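Side-chain contacts in acyl-coenzyme A oxidase 3 (Yarrowia lipolytica, PDB 5YS9), which oxidises acyl-CoA of differing chain length to (2E)-enoyl-CoA with FAD as cofactor, reducing O2 to hydrogen peroxide in peroxisomal fatty acid beta-oxidation: residues M365-A368 and A369-S372; Y567-I570 and N571-A574. One frame throughout, in Å; residues are numbered along the deposited sequence.

Contact 1: residues M365-A368 and A369-S372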
loop_
_atom_site.group_PDB
_atom_site.type_symbol
_atom_site.label_atom_id
_atom_site.label_comp_id
_atom_site.label_asym_id
_atom_site.label_seq_id
_atom_site.Cartn_x
_atom_site.Cartn_y
_atom_site.Cartn_z
ATOM N N MET A 365 -1.357 -15.225 -12.418
ATOM C CA MET A 365 -2.115 -15.569 -11.241
ATOM C C MET A 365 -3.247 -16.510 -11.631
ATOM O O MET A 365 -3.386 -17.575 -11.051
ATOM C CB MET A 365 -2.672 -14.349 -10.551
ATOM C CG MET A 365 -1.689 -13.604 -9.656
ATOM S SD MET A 365 -2.305 -11.930 -9.395
ATOM C CE MET A 365 -1.220 -11.551 -8.088
ATOM N N LYS A 366 -4.040 -16.152 -12.626
ATOM C CA LYS A 366 -5.119 -17.063 -13.032
ATOM C C LYS A 366 -4.606 -18.492 -13.445
ATOM O O LYS A 366 -5.174 -19.494 -13.035
ATOM C CB LYS A 366 -5.993 -16.409 -14.129
ATOM C CG LYS A 366 -7.340 -17.063 -14.407
ATOM C CD LYS A 366 -8.209 -17.242 -13.139
ATOM C CE LYS A 366 -9.663 -17.624 -13.473
ATOM N NZ LYS A 366 -9.677 -18.780 -14.432
ATOM N N MET A 367 -3.524 -18.581 -14.208
ATOM C CA MET A 367 -2.992 -19.883 -14.611
ATOM C C MET A 367 -2.550 -20.726 -13.409
ATOM O O MET A 367 -2.733 -21.940 -13.414
ATOM C CB MET A 367 -1.834 -19.720 -15.613
ATOM C CG MET A 367 -2.221 -19.081 -16.948
ATOM S SD MET A 367 -3.698 -19.879 -17.586
ATOM C CE MET A 367 -5.044 -18.739 -17.232
ATOM N N ALA A 368 -2.019 -20.094 -12.374
ATOM C CA ALA A 368 -1.656 -20.834 -11.164
ATOM C C ALA A 368 -2.882 -21.324 -10.347
ATOM O O ALA A 368 -2.886 -22.397 -9.775
ATOM C CB ALA A 368 -0.729 -20.018 -10.312
ATOM N N ALA A 369 -3.933 -20.550 -10.305
ATOM C CA ALA A 369 -5.203 -21.024 -9.785
ATOM C C ALA A 369 -5.779 -22.209 -10.555
ATOM O O ALA A 369 -6.357 -23.098 -9.954
ATOM C CB ALA A 369 -6.227 -19.886 -9.773
ATOM N N ASP A 370 -5.696 -22.156 -11.874
ATOM C CA ASP A 370 -6.250 -23.180 -12.761
ATOM C C ASP A 370 -5.400 -24.424 -12.669
ATOM O O ASP A 370 -5.939 -25.494 -12.474
ATOM C CB ASP A 370 -6.328 -22.689 -14.219
ATOM C CG ASP A 370 -7.470 -21.657 -14.469
ATOM O OD1 ASP A 370 -8.234 -21.292 -13.541
ATOM O OD2 ASP A 370 -7.620 -21.194 -15.620
ATOM N N GLN A 371 -4.071 -24.285 -12.780
ATOM C CA GLN A 371 -3.155 -25.410 -12.660
ATOM C C GLN A 371 -3.310 -26.130 -11.326
ATOM O O GLN A 371 -3.216 -27.373 -11.254
ATOM C CB GLN A 371 -1.728 -24.944 -12.854
ATOM C CG GLN A 371 -0.622 -26.028 -12.793
ATOM C CD GLN A 371 -0.425 -26.828 -14.090
ATOM O OE1 GLN A 371 0.714 -26.987 -14.537
ATOM N NE2 GLN A 371 -1.516 -27.331 -14.698
ATOM N N SER A 372 -3.557 -25.373 -10.263
ATOM C CA SER A 372 -3.731 -25.971 -8.938
ATOM C C SER A 372 -5.021 -26.752 -8.801
ATOM O O SER A 372 -5.037 -27.822 -8.168
ATOM C CB SER A 372 -3.681 -24.920 -7.850
ATOM O OG SER A 372 -2.373 -24.460 -7.702
#
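The carboxylate of D370 meets K366 both over a face and at its oxygens. Over the face, the carbonyl oxygen K366 O stands 3.5 Å from D370 CG, and on that same side the methyl CE of M367 approaches OD2 at 3.9 Å, coming in obliquely. The ammonium group lies close to the carboxylate plane: K366 NZ takes the syn lone pair of D370 OD1 at 3.0 Å in a salt bridge, with a weak second bond to OD2 at 3.4 Å. With CG anti to the backbone N (chi1 -165°) and the chain bent at chi2 and chi4, the lysine arches over the turn onto the acid. Its nitrogen also bonds L45 O, which ties the pair to helix 38-46. This is an i to i+4 salt bridge on helix 349-385, in the helical C-alpha1 domain, beside the backbone bond from D370 N to K366 O. Two residues further on, A368 O receives two donors from S372, N at 3.1 Å and OG at 3.0 Å. The serine OG, anti to its own carbonyl carbon (chi1 -72°), turns across the helix and partly back toward A368 O, approaching nearly along the C=O axis. S372 and A369 face helix 300-330.

Contact 2: residues Y567-I570 and N571-A574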
loop_
_atom_site.group_PDB
_atom_site.type_symbol
_atom_site.label_atom_id
_atom_site.label_comp_id
_atom_site.label_asym_id
_atom_site.label_seq_id
_atom_site.Cartn_x
_atom_site.Cartn_y
_atom_site.Cartn_z
ATOM N N TYR A 567 3.457 -21.312 -18.462
ATOM C CA TYR A 567 3.889 -22.080 -19.660
ATOM C C TYR A 567 3.110 -23.386 -19.887
ATOM O O TYR A 567 2.635 -23.645 -21.004
ATOM C CB TYR A 567 5.396 -22.327 -19.594
ATOM C CG TYR A 567 6.233 -21.073 -19.816
ATOM C CD1 TYR A 567 6.036 -20.265 -20.935
ATOM C CD2 TYR A 567 7.249 -20.693 -18.915
ATOM C CE1 TYR A 567 6.814 -19.127 -21.158
ATOM C CE2 TYR A 567 8.040 -19.551 -19.136
ATOM C CZ TYR A 567 7.806 -18.776 -20.255
ATOM O OH TYR A 567 8.578 -17.673 -20.514
ATOM N N GLU A 568 2.919 -24.152 -18.805
ATOM C CA GLU A 568 2.172 -25.427 -18.853
ATOM C C GLU A 568 0.763 -25.248 -19.356
ATOM O O GLU A 568 0.261 -26.085 -20.098
ATOM C CB GLU A 568 2.141 -26.157 -17.479
ATOM C CG GLU A 568 3.011 -27.423 -17.381
ATOM C CD GLU A 568 3.925 -27.499 -16.137
ATOM O OE1 GLU A 568 5.170 -27.425 -16.332
ATOM O OE2 GLU A 568 3.424 -27.646 -14.980
ATOM N N ARG A 569 0.108 -24.171 -18.942
ATOM C CA ARG A 569 -1.300 -23.932 -19.309
ATOM C C ARG A 569 -1.400 -23.440 -20.750
ATOM O O ARG A 569 -2.377 -23.733 -21.425
ATOM C CB ARG A 569 -1.995 -22.921 -18.353
ATOM C CG ARG A 569 -2.201 -23.360 -16.891
ATOM C CD ARG A 569 -3.169 -24.528 -16.658
ATOM N NE ARG A 569 -4.376 -24.469 -17.486
ATOM C CZ ARG A 569 -4.872 -25.467 -18.228
ATOM N NH1 ARG A 569 -4.318 -26.678 -18.259
ATOM N NH2 ARG A 569 -5.966 -25.246 -18.942
ATOM N N ILE A 570 -0.392 -22.697 -21.209
ATOM C CA ILE A 570 -0.303 -22.257 -22.617
ATOM C C ILE A 570 -0.144 -23.474 -23.532
ATOM O O ILE A 570 -0.906 -23.634 -24.481
ATOM C CB ILE A 570 0.862 -21.250 -22.848
ATOM C CG1 ILE A 570 0.574 -19.918 -22.127
ATOM C CG2 ILE A 570 1.057 -20.993 -24.337
ATOM C CD1 ILE A 570 1.771 -18.990 -21.924
ATOM N N ASN A 571 0.859 -24.301 -23.233
ATOM C CA ASN A 571 1.109 -25.525 -23.966
ATOM C C ASN A 571 -0.149 -26.383 -23.945
ATOM O O ASN A 571 -0.580 -26.833 -24.975
ATOM C CB ASN A 571 2.287 -26.299 -23.374
ATOM C CG ASN A 571 2.639 -27.547 -24.195
ATOM O OD1 ASN A 571 2.564 -28.698 -23.704
ATOM N ND2 ASN A 571 3.022 -27.333 -25.462
ATOM N N ALA A 572 -0.780 -26.546 -22.790
ATOM C CA ALA A 572 -1.930 -27.450 -22.680
ATOM C C ALA A 572 -3.222 -26.961 -23.320
ATOM O O ALA A 572 -3.952 -27.776 -23.843
ATOM C CB ALA A 572 -2.208 -27.786 -21.218
ATOM N N SER A 573 -3.537 -25.667 -23.257
ATOM C CA SER A 573 -4.907 -25.192 -23.574
ATOM C C SER A 573 -5.071 -23.992 -24.517
ATOM O O SER A 573 -6.186 -23.646 -24.861
ATOM C CB SER A 573 -5.637 -24.863 -22.273
ATOM O OG SER A 573 -5.045 -23.726 -21.676
ATOM N N ALA A 574 -3.985 -23.369 -24.938
ATOM C CA ALA A 574 -4.063 -22.180 -25.781
ATOM C C ALA A 574 -4.234 -22.489 -27.287
ATOM O O ALA A 574 -3.370 -23.133 -27.932
ATOM C CB ALA A 574 -2.814 -21.335 -25.560
#
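S573 bonds R569 O twice, and these two bonds dominate the hydrogen bonding here. The hydroxyl OG donates to R569 O at 2.7 Å and the backbone N of S573 does so at 2.9 Å; they come from opposite faces of the carbonyl plane, so the oxygen is gripped from both sides. The serine reaches this position with OG between its backbone N and carbonyl carbon (chi1 68°). Ordinary i to i+4 backbone bonds accompany it: N571 N to Y567 O is almost perfectly straight, at 179°, and A574 N still reaches I570 O at 3.1 Å although A574 itself is no longer helical.

Apolar contact is slight within the turn, I570 CG2 lying 4.1 Å from A574 CB. Both side chains also touch F44 of helix 38-46 and residues of helix 579-596.

The charged group runs alongside the helix. R569, bent at chi2 and chi3, carries its guanidinium forward until NH1 lies 3.8 Å from A572 CB and NH2 3.4 Å from S573 CB. On its other flank the chain touches M367, Q371 and I374 of helix 349-385. Replacing this residue with alanine would probably strip A572 CB and S573 CB of the guanidinium beside them and open a gap toward M367, Q371 and I374.

Because R569 stands near the C-terminal end of helix 547-573, its positive charge may offset the partial negative charge of the helix end, while the serine hydroxyl gives R569 O a second donor besides the backbone N.

How the contacts relate
The two contacts are single-helix turns whose centres lie about 11 Å apart, on two different helices that meet at a steep angle. Contact 1 comes first along the chain, midway in helix 349-385 of the C-alpha1 domain; contact 2 follows much later, at the end of helix 547-573 in the C-terminal oxidase region. The helices pack directly, M367 SD lying 3.6 Å from R569 CB, and F44 of helix 38-46 touches both turns. Helices from three separate parts of the sequence thus meet here. R354, on the same helix as contact 1, lines an FAD pocket. Contact 1 is the more central, about 13 Å from the chain centre against about 24 Å for contact 2.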